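Local coordinates for protein 4-hydroxyphenylpyruvate dioxygenase (Pseudomonas putida, PDB 5HMQ) that catalyses the metal-dependent dehydration of 3-dehydroshikimate to protocatechuate, using a TIM-barrel domain fused to a C-terminal hydroxyphenylpyruvate dioxygenase-like domain, at residues A195-L200 with G218-A223; G224-I229 with E268-R273; H210-P215 with E241-G246; S262-E267 with V285-P290. All coordinates share one frame; numbering follows the deposited sequence.

Contact 1: A195-L200 with G218-A223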
# COMPACT_ATOMS: atom_id res chain seq x y z
N ALA C 195 11.47 -10.04 15.47
CA ALA C 195 10.67 -10.11 14.25
C ALA C 195 9.47 -11.00 14.52
O ALA C 195 9.64 -12.18 14.86
CB ALA C 195 11.49 -10.65 13.08
N ASP C 196 8.28 -10.46 14.34
CA ASP C 196 7.05 -11.22 14.51
C ASP C 196 6.56 -11.74 13.16
O ASP C 196 7.04 -11.32 12.10
CB ASP C 196 5.98 -10.35 15.18
CG ASP C 196 4.94 -11.16 15.92
OD1 ASP C 196 4.97 -12.40 15.82
OD2 ASP C 196 4.09 -10.56 16.61
N ALA C 197 5.59 -12.65 13.21
CA ALA C 197 5.06 -13.26 12.00
C ALA C 197 3.80 -14.06 12.30
O ALA C 197 3.62 -14.55 13.42
CB ALA C 197 6.10 -14.17 11.35
N PRO C 198 2.90 -14.23 11.32
CA PRO C 198 1.82 -15.20 11.48
C PRO C 198 2.36 -16.62 11.45
O PRO C 198 3.36 -16.91 10.80
CB PRO C 198 0.91 -14.92 10.28
CG PRO C 198 1.84 -14.37 9.25
CD PRO C 198 2.84 -13.55 10.02
N ILE C 199 1.69 -17.50 12.18
CA ILE C 199 2.07 -18.91 12.19
C ILE C 199 1.54 -19.56 10.91
O ILE C 199 0.32 -19.64 10.70
CB ILE C 199 1.54 -19.63 13.43
CG1 ILE C 199 2.03 -18.94 14.70
CG2 ILE C 199 2.01 -21.08 13.43
CD1 ILE C 199 3.54 -18.78 14.79
N LEU C 200 2.45 -20.01 10.05
CA LEU C 200 2.10 -20.56 8.76
C LEU C 200 2.83 -21.88 8.54
O LEU C 200 4.01 -22.02 8.89
CB LEU C 200 2.46 -19.57 7.64
CG LEU C 200 1.77 -18.21 7.72
CD1 LEU C 200 2.48 -17.20 6.82
CD2 LEU C 200 0.30 -18.36 7.30
N GLY C 218 1.99 -10.03 14.60
CA GLY C 218 1.84 -11.43 14.23
C GLY C 218 1.29 -12.22 15.39
O GLY C 218 0.58 -11.67 16.23
N GLU C 219 1.61 -13.52 15.46
CA GLU C 219 1.08 -14.36 16.53
C GLU C 219 2.19 -15.13 17.25
O GLU C 219 1.90 -16.12 17.92
CB GLU C 219 0.01 -15.32 16.00
CG GLU C 219 0.25 -15.79 14.58
CD GLU C 219 -1.02 -16.28 13.91
OE1 GLU C 219 -2.10 -16.17 14.52
OE2 GLU C 219 -0.94 -16.77 12.77
N MSE C 220 3.43 -14.68 17.13
CA MSE C 220 4.53 -15.28 17.88
C MSE C 220 4.63 -14.65 19.27
O MSE C 220 4.21 -13.51 19.48
CB MSE C 220 5.85 -15.13 17.13
CG MSE C 220 5.96 -16.02 15.90
SE MSE C 220 7.57 -15.68 14.86
CE MSE C 220 7.51 -17.24 13.70
N ASP C 221 5.21 -15.40 20.21
CA ASP C 221 5.30 -14.96 21.61
C ASP C 221 6.61 -14.19 21.77
O ASP C 221 7.64 -14.74 22.16
CB ASP C 221 5.22 -16.16 22.54
CG ASP C 221 5.20 -15.76 24.01
OD1 ASP C 221 4.95 -14.57 24.30
OD2 ASP C 221 5.44 -16.63 24.86
N MSE C 222 6.55 -12.89 21.48
CA MSE C 222 7.72 -12.02 21.54
C MSE C 222 8.25 -11.87 22.96
O MSE C 222 9.45 -11.98 23.21
CB MSE C 222 7.36 -10.64 20.99
CG MSE C 222 6.84 -10.69 19.56
SE MSE C 222 8.26 -10.61 18.26
CE MSE C 222 8.41 -12.43 17.71
N ALA C 223 7.33 -11.61 23.90
CA ALA C 223 7.73 -11.42 25.29
C ALA C 223 8.34 -12.69 25.86
O ALA C 223 9.29 -12.63 26.65
CB ALA C 223 6.53 -10.98 26.13
O HOH W 1 2.96 -11.09 19.15

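Contact 2: G224-I229 with E268-R273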
# COMPACT_ATOMS: atom_id res chain seq x y z
N GLY C 224 7.84 -13.85 25.45
CA GLY C 224 8.42 -15.11 25.88
C GLY C 224 9.79 -15.38 25.31
O GLY C 224 10.50 -16.26 25.80
N PHE C 225 10.18 -14.65 24.27
CA PHE C 225 11.51 -14.76 23.69
C PHE C 225 12.48 -13.77 24.33
O PHE C 225 13.64 -14.11 24.59
CB PHE C 225 11.44 -14.53 22.18
CG PHE C 225 12.76 -14.72 21.47
CD1 PHE C 225 13.20 -15.98 21.11
CD2 PHE C 225 13.55 -13.63 21.16
CE1 PHE C 225 14.40 -16.16 20.46
CE2 PHE C 225 14.76 -13.79 20.50
CZ PHE C 225 15.18 -15.06 20.16
N LEU C 226 12.01 -12.55 24.60
CA LEU C 226 12.87 -11.54 25.21
C LEU C 226 13.09 -11.80 26.69
O LEU C 226 14.14 -11.43 27.23
CB LEU C 226 12.27 -10.14 24.99
CG LEU C 226 13.12 -8.95 25.44
CD1 LEU C 226 14.49 -9.00 24.78
CD2 LEU C 226 12.41 -7.64 25.13
N ALA C 227 12.11 -12.41 27.36
CA ALA C 227 12.23 -12.65 28.80
C ALA C 227 13.46 -13.47 29.17
O ALA C 227 14.22 -13.04 30.05
CB ALA C 227 10.95 -13.29 29.33
N PRO C 228 13.74 -14.62 28.55
CA PRO C 228 14.99 -15.33 28.89
C PRO C 228 16.24 -14.54 28.55
O PRO C 228 17.27 -14.70 29.22
CB PRO C 228 14.89 -16.63 28.08
CG PRO C 228 13.45 -16.78 27.73
CD PRO C 228 12.94 -15.39 27.57
N ILE C 229 16.18 -13.70 27.51
CA ILE C 229 17.34 -12.88 27.15
C ILE C 229 17.70 -11.93 28.28
O ILE C 229 18.86 -11.83 28.69
CB ILE C 229 17.06 -12.11 25.84
CG1 ILE C 229 16.88 -13.09 24.68
CG2 ILE C 229 18.17 -11.13 25.55
CD1 ILE C 229 16.42 -12.43 23.40
N GLU C 268 6.96 -3.42 27.53
CA GLU C 268 5.96 -3.50 28.59
C GLU C 268 5.46 -4.93 28.77
O GLU C 268 5.39 -5.44 29.89
CB GLU C 268 4.80 -2.55 28.29
CG GLU C 268 3.58 -2.82 29.16
CD GLU C 268 2.37 -2.02 28.70
OE1 GLU C 268 1.91 -2.25 27.57
OE2 GLU C 268 1.91 -1.17 29.47
N GLN C 269 5.12 -5.58 27.66
CA GLN C 269 4.65 -6.96 27.74
C GLN C 269 5.75 -7.89 28.24
O GLN C 269 5.46 -8.86 28.94
CB GLN C 269 4.15 -7.44 26.37
CG GLN C 269 2.96 -6.69 25.85
CD GLN C 269 1.80 -6.73 26.82
OE1 GLN C 269 1.37 -5.70 27.35
NE2 GLN C 269 1.29 -7.93 27.08
N THR C 270 7.00 -7.60 27.90
CA THR C 270 8.07 -8.41 28.45
C THR C 270 8.22 -8.16 29.94
O THR C 270 8.29 -9.11 30.72
CB THR C 270 9.38 -8.13 27.71
OG1 THR C 270 9.22 -8.42 26.31
CG2 THR C 270 10.50 -8.99 28.26
N ARG C 271 8.11 -6.89 30.37
CA ARG C 271 8.21 -6.59 31.79
C ARG C 271 7.13 -7.32 32.58
O ARG C 271 7.41 -7.95 33.61
CB ARG C 271 8.10 -5.08 32.03
CG ARG C 271 8.05 -4.72 33.52
CD ARG C 271 8.03 -3.22 33.77
NE ARG C 271 6.90 -2.57 33.11
CZ ARG C 271 5.64 -2.64 33.53
NH1 ARG C 271 5.34 -3.34 34.62
NH2 ARG C 271 4.68 -2.02 32.86
N LEU C 272 5.89 -7.28 32.09
CA LEU C 272 4.81 -7.97 32.78
C LEU C 272 5.06 -9.47 32.83
O LEU C 272 4.72 -10.13 33.82
CB LEU C 272 3.48 -7.68 32.08
CG LEU C 272 2.99 -6.24 32.14
CD1 LEU C 272 1.86 -6.01 31.13
CD2 LEU C 272 2.53 -5.88 33.54
N ARG C 273 5.67 -10.02 31.78
CA ARG C 273 5.98 -11.45 31.78
C ARG C 273 6.98 -11.80 32.87
O ARG C 273 6.81 -12.81 33.57
CB ARG C 273 6.50 -11.88 30.41
CG ARG C 273 6.86 -13.35 30.31
CD ARG C 273 5.60 -14.20 30.23
NE ARG C 273 4.74 -13.80 29.12
CZ ARG C 273 4.78 -14.36 27.92
NH1 ARG C 273 5.63 -15.34 27.66
NH2 ARG C 273 3.96 -13.94 26.96

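Contact 3: H210-P215 with E241-G246. With MG (magnesium ion), chain K.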
# COMPACT_ATOMS: atom_id res chain seq x y z
N HIS C 210 8.76 -13.06 3.38
CA HIS C 210 7.59 -12.26 3.06
C HIS C 210 6.70 -11.88 4.24
O HIS C 210 5.93 -10.92 4.11
CB HIS C 210 6.72 -12.98 2.02
CG HIS C 210 7.42 -13.27 0.73
ND1 HIS C 210 7.77 -12.28 -0.16
CD2 HIS C 210 7.80 -14.44 0.16
CE1 HIS C 210 8.36 -12.82 -1.21
NE2 HIS C 210 8.39 -14.13 -1.04
N PHE C 211 6.76 -12.59 5.36
CA PHE C 211 5.75 -12.42 6.40
C PHE C 211 6.26 -11.91 7.74
O PHE C 211 5.50 -11.90 8.71
CB PHE C 211 4.97 -13.72 6.59
CG PHE C 211 4.19 -14.13 5.38
CD1 PHE C 211 2.93 -13.59 5.15
CD2 PHE C 211 4.72 -15.01 4.45
CE1 PHE C 211 2.21 -13.94 4.03
CE2 PHE C 211 3.99 -15.36 3.33
CZ PHE C 211 2.73 -14.83 3.12
N ARG C 212 7.51 -11.48 7.83
CA ARG C 212 7.96 -10.86 9.06
C ARG C 212 7.23 -9.54 9.27
O ARG C 212 6.94 -8.81 8.32
CB ARG C 212 9.47 -10.61 9.03
CG ARG C 212 10.31 -11.82 9.41
CD ARG C 212 11.79 -11.45 9.42
NE ARG C 212 12.65 -12.62 9.57
CZ ARG C 212 13.75 -12.65 10.32
NH1 ARG C 212 14.12 -11.57 11.00
NH2 ARG C 212 14.47 -13.76 10.39
N CYS C 213 6.89 -9.24 10.53
CA CYS C 213 6.25 -7.98 10.88
C CYS C 213 6.71 -7.58 12.27
O CYS C 213 7.46 -8.30 12.93
CB CYS C 213 4.72 -8.09 10.78
SG CYS C 213 4.01 -9.50 11.66
N PHE C 214 6.24 -6.42 12.73
CA PHE C 214 6.69 -5.89 14.00
C PHE C 214 6.05 -6.64 15.17
O PHE C 214 4.94 -7.17 15.03
CB PHE C 214 6.38 -4.40 14.10
CG PHE C 214 7.18 -3.55 13.15
CD1 PHE C 214 8.53 -3.79 12.96
CD2 PHE C 214 6.58 -2.51 12.46
CE1 PHE C 214 9.27 -3.01 12.09
CE2 PHE C 214 7.31 -1.72 11.59
CZ PHE C 214 8.66 -1.97 11.40
N PRO C 215 6.73 -6.71 16.31
CA PRO C 215 6.17 -7.38 17.49
C PRO C 215 4.77 -6.91 17.82
O PRO C 215 4.50 -5.71 17.93
CB PRO C 215 7.16 -7.02 18.60
CG PRO C 215 8.45 -6.80 17.90
CD PRO C 215 8.11 -6.25 16.54
N GLU C 241 14.11 -6.55 12.69
CA GLU C 241 14.54 -6.96 11.36
C GLU C 241 13.33 -7.52 10.61
O GLU C 241 12.91 -8.65 10.86
CB GLU C 241 15.68 -7.98 11.41
CG GLU C 241 16.28 -8.26 10.04
CD GLU C 241 17.22 -9.44 10.03
OE1 GLU C 241 17.00 -10.40 10.80
OE2 GLU C 241 18.19 -9.42 9.24
N ILE C 242 12.80 -6.71 9.70
CA ILE C 242 11.76 -7.12 8.76
C ILE C 242 12.34 -7.01 7.36
O ILE C 242 13.22 -6.19 7.11
CB ILE C 242 10.52 -6.22 8.91
CG1 ILE C 242 9.99 -6.25 10.34
CG2 ILE C 242 9.42 -6.60 7.91
CD1 ILE C 242 9.81 -7.63 10.88
N PHE C 243 11.87 -7.86 6.45
CA PHE C 243 12.36 -7.84 5.08
C PHE C 243 11.24 -7.30 4.20
O PHE C 243 10.34 -8.04 3.79
CB PHE C 243 12.81 -9.23 4.64
CG PHE C 243 13.96 -9.77 5.45
CD1 PHE C 243 15.24 -9.24 5.29
CD2 PHE C 243 13.77 -10.80 6.35
CE1 PHE C 243 16.30 -9.73 6.03
CE2 PHE C 243 14.84 -11.30 7.09
CZ PHE C 243 16.10 -10.76 6.94
N ASN C 244 11.29 -6.01 3.92
CA ASN C 244 10.41 -5.37 2.95
C ASN C 244 11.13 -5.16 1.63
O ASN C 244 12.30 -5.52 1.46
CB ASN C 244 9.85 -4.07 3.53
CG ASN C 244 8.57 -4.29 4.32
OD1 ASN C 244 8.06 -5.41 4.39
ND2 ASN C 244 8.06 -3.23 4.94
N ASP C 245 10.43 -4.55 0.68
CA ASP C 245 11.00 -4.22 -0.62
C ASP C 245 11.35 -5.41 -1.49
O ASP C 245 11.32 -6.55 -1.04
N GLY C 246 11.67 -5.14 -2.76
CA GLY C 246 11.63 -3.80 -3.31
C GLY C 246 10.23 -3.43 -3.74
O GLY C 246 9.96 -2.30 -4.15
MG MG K . 18.15 -11.95 11.56
O HOH W 2 19.72 -11.16 10.56
O HOH W 3 17.81 -13.05 9.95

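Contact 4: S262-E267 with V285-P290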
# COMPACT_ATOMS: atom_id res chain seq x y z
N SER C 262 6.20 -0.62 18.40
CA SER C 262 6.17 -2.05 18.68
C SER C 262 7.23 -2.44 19.71
O SER C 262 7.00 -3.36 20.51
CB SER C 262 6.37 -2.85 17.40
OG SER C 262 7.74 -2.87 17.01
N LEU C 263 8.38 -1.76 19.72
CA LEU C 263 9.39 -2.04 20.73
C LEU C 263 8.95 -1.57 22.11
O LEU C 263 9.21 -2.24 23.11
CB LEU C 263 10.72 -1.39 20.34
CG LEU C 263 11.52 -2.12 19.26
CD1 LEU C 263 12.82 -1.40 18.96
CD2 LEU C 263 11.78 -3.56 19.68
N LEU C 264 8.29 -0.41 22.18
CA LEU C 264 7.74 0.06 23.45
C LEU C 264 6.71 -0.93 23.98
O LEU C 264 6.72 -1.27 25.17
CB LEU C 264 7.11 1.44 23.27
CG LEU C 264 8.07 2.56 22.83
CD1 LEU C 264 7.34 3.89 22.74
CD2 LEU C 264 9.28 2.65 23.75
N TYR C 265 5.82 -1.40 23.11
CA TYR C 265 4.81 -2.38 23.52
C TYR C 265 5.46 -3.70 23.91
O TYR C 265 5.05 -4.34 24.89
CB TYR C 265 3.81 -2.58 22.39
CG TYR C 265 2.68 -3.55 22.69
CD1 TYR C 265 1.72 -3.25 23.65
CD2 TYR C 265 2.57 -4.75 21.99
CE1 TYR C 265 0.69 -4.13 23.92
CE2 TYR C 265 1.54 -5.63 22.25
CZ TYR C 265 0.60 -5.32 23.21
OH TYR C 265 -0.43 -6.20 23.47
N LEU C 266 6.49 -4.12 23.17
CA LEU C 266 7.21 -5.35 23.52
C LEU C 266 7.86 -5.24 24.89
O LEU C 266 7.83 -6.21 25.67
CB LEU C 266 8.27 -5.64 22.46
CG LEU C 266 9.29 -6.72 22.82
CD1 LEU C 266 8.62 -8.07 23.05
CD2 LEU C 266 10.36 -6.84 21.75
N GLU C 267 8.45 -4.09 25.21
CA GLU C 267 9.11 -3.93 26.49
C GLU C 267 8.13 -4.05 27.65
O GLU C 267 8.42 -4.72 28.65
CB GLU C 267 9.84 -2.59 26.55
CG GLU C 267 11.10 -2.53 25.71
CD GLU C 267 11.81 -1.20 25.83
OE1 GLU C 267 11.46 -0.41 26.74
OE2 GLU C 267 12.73 -0.94 25.02
N VAL C 285 14.49 0.11 32.91
CA VAL C 285 14.97 -0.52 31.68
C VAL C 285 13.84 -0.62 30.67
O VAL C 285 13.94 -0.12 29.55
CB VAL C 285 15.57 -1.91 31.97
CG1 VAL C 285 15.96 -2.59 30.66
CG2 VAL C 285 16.77 -1.80 32.89
N LEU C 286 12.74 -1.27 31.06
CA LEU C 286 11.64 -1.56 30.15
C LEU C 286 10.56 -0.50 30.26
O LEU C 286 10.17 -0.12 31.37
CB LEU C 286 11.07 -2.95 30.45
CG LEU C 286 12.09 -4.09 30.31
CD1 LEU C 286 11.47 -5.42 30.70
CD2 LEU C 286 12.66 -4.14 28.91
N PHE C 287 10.10 -0.02 29.11
CA PHE C 287 9.00 0.94 29.04
C PHE C 287 7.84 0.51 29.94
O PHE C 287 7.39 -0.64 29.89
CB PHE C 287 8.52 1.06 27.58
CG PHE C 287 7.66 2.26 27.30
CD1 PHE C 287 8.14 3.54 27.50
CD2 PHE C 287 6.37 2.10 26.81
CE1 PHE C 287 7.35 4.65 27.23
CE2 PHE C 287 5.58 3.21 26.54
CZ PHE C 287 6.07 4.48 26.75
N SER C 288 7.39 1.44 30.78
CA SER C 288 6.34 1.16 31.77
C SER C 288 5.30 2.27 31.69
O SER C 288 5.26 3.17 32.55
CB SER C 288 6.92 1.03 33.18
OG SER C 288 7.70 2.16 33.53
N PRO C 289 4.45 2.25 30.68
CA PRO C 289 3.43 3.30 30.53
C PRO C 289 2.26 3.04 31.47
O PRO C 289 2.19 1.97 32.09
CB PRO C 289 3.02 3.17 29.06
CG PRO C 289 3.17 1.72 28.78
CD PRO C 289 4.35 1.24 29.61
N PRO C 290 1.34 3.99 31.61
CA PRO C 290 0.15 3.75 32.42
C PRO C 290 -0.65 2.58 31.88
O PRO C 290 -0.81 2.44 30.66
CB PRO C 290 -0.65 5.06 32.29
CG PRO C 290 0.36 6.09 31.89
CD PRO C 290 1.38 5.37 31.07
O HOH W 4 14.81 -0.84 26.80

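Contact 1: A195-L200 with G218-A223
The Asp196 carboxylate lies over the backbone of Gly218-Met220 and slides past the Met220 side chain, which runs the opposite way. With CG anti to the backbone N (chi1 -155°), both oxygens reach that backbone. OD1 receives Met220 N on its syn lone pair at 3.0 Å, and it also takes Ala197 N from above the carboxylate plane. OD2 accepts Gly216 N, more weakly Gly218 N, and a water that bridges it to Met220 O. So many donors hold the carboxylate fixed and would probably favour its charged form. Next along, Glu219 N bonds to Ala197 O (3.0 Å). The Glu219 chain, extended beyond CG, brings OE2 to Ile199 N (2.8 Å), which meets it on the anti side. Apolar contacts flank these bonds: selenomethionine Met220 rests its SE against Ala197 CB (4.1 Å), and Ile199 CD1 touches Met220 CG. The bent selenomethionine Met222 puts its SE beside Asp196 CB. The contact joins the loop after barrel strand 189-194 to the start of helix 222-231, with helix 168-172 and Trp207 of helix 204-211 packed against Ala197 and Met220.

Contact 2: G224-I229 with E268-R273
Thr270 points from helix 252-276 toward helix 222-231 and crosses Leu226 at about a right angle. Its CB lies 4.0 Å from Leu226 CD2, and from there the side chain forks. The hydroxyl branch, OG1, passes closest to the leucine, 3.5 Å from Leu226 CD2, while its polar partner is Leu266 O, one turn back in its own helix. OG1 lies beside the backbone N (chi1 -59°), which leaves the methyl branch, CG2, anti to it. CG2 is 3.8 Å from Leu226 CG and 3.9 Å from Ala227 N, and so touches the backbone of helix 222-231 as well as its side chains. The CA atoms of Ala227 and Thr270 are 6.0 Å apart, a closeness consistent with the small alanine. One turn further on, Arg273 starts beside Ala227, its CG 4.2 Å from Ala227 CB. The chain then bends at chi2 and chi3, which brings NH1 to 3.3 Å from Gly224 CA. NH2 forms a salt bridge with Asp221, the N-cap residue of helix 222-231, whose OD1 also accepts Gly224 N. The segment axes approach to 8.8 Å and cross at -64°. Such packing of neighbouring helices is typical of the outer layer of a TIM barrel, where helix 252-276 follows the last strand, 238-240.

Contact 3: H210-P215 with E241-G246
This contact lies at the catalytic metal site, at the C-terminal ends of the strands of the xylose isomerase-like TIM barrel, where Arg212 backs the metal ligand Glu241. Glu241 OE1 binds the magnesium ion at 2.1 Å; Glu136, Asp167, Gln193 and two waters complete its shell. The other oxygen, OE2, accepts a hydrogen bond from one of these waters and another from Gln63, which hold the carboxylate in position. Arg212 runs extended from CG to NE and crosses Glu241 obliquely. Its NH1 donates to Glu241 O at 3.2 Å, nearly straight and in the guanidinium plane, and passes 3.1 Å from Glu241 OE1, with the guanidinium and carboxylate planes almost perpendicular (84°). NH1 also bonds to the ligand Asp167, and NE to Ser208, so the arginine is a second-shell residue tied to two metal ligands; its positive charge would probably offset part of the negative charge gathered there. Phe243 lies alongside, pointing the same way, and sets CE2 over one guanidinium face, while NE meets the phenyl ring at its edge; the planes are 62° apart. Ile242 packs against the Arg212-Phe214 segment. Its CG2 sits 3.3 Å from Arg212 O and its CG1 3.8 Å from Phe214 CE1. His210 and Phe211 make edge-to-face ring contacts with Tyr516 of the second subunit. Ile242 CD1 lies 3.5 Å from Arg212 CB and 3.2 Å from Cys213 O.

Contact 4: S262-E267 with V285-P290
Phe287 packs against Leu264 and Glu267 on helix 252-276, the helix that follows the last strand of the TIM barrel, and brings the linker toward the dioxygenase-like domain back along it. Leu264 CD2 stands over one face of the phenyl ring, a CH-pi contact 4.1 Å from the centroid and 19° off the normal. Leu264 CB approaches the rim at Phe287 CD2 (3.7 Å). The ring reaches this place because CG is anti to the backbone N (chi1 -164°). Pro289 N lies over the opposite face, offset toward the rim. Glu267, extended beyond CG, receives Phe287 N on the anti lone pair of OE1 at 2.8 Å, a bond only slightly bent. Leu286 closes over the stem of this glutamate, its CD2 3.9 Å from Glu267 CG. In the next shell Arg5 forms a salt bridge with Glu267 OE2, consistent with a charged carboxylate, and Phe384 meets the Phe287 ring edge-to-face. Arg271, one turn on, packs against Leu286, and Leu230 of helix 222-231 touches the same leucine. A water completes the link: it donates to Val285 O at 3.0 Å and, weakly, to Glu267 OE2.

Overall arrangement
From the N terminus, the first segment, 195-200, leaves barrel strand 189-194, and contact 1 closes the loop through helix 204-211 before contact 2 opens. Contact 3 crosses contact 1: 210-215 lies inside that loop, and its partner 241-246 follows strand 238-240. The two meet where Asp196 O probably bonds to Cys213 N. Contact 2 crosses contact 3, opening at 224 before 241-246 closes it, and shares helix 222-231 with contact 1. Contacts 1 and 3 both close before contact 4 opens; contact 4 crosses contact 2 on helix 252-276, their centres 10 Å apart. Together they tie the metal end of the barrel, its last helices and the linker to the dioxygenase-like domain.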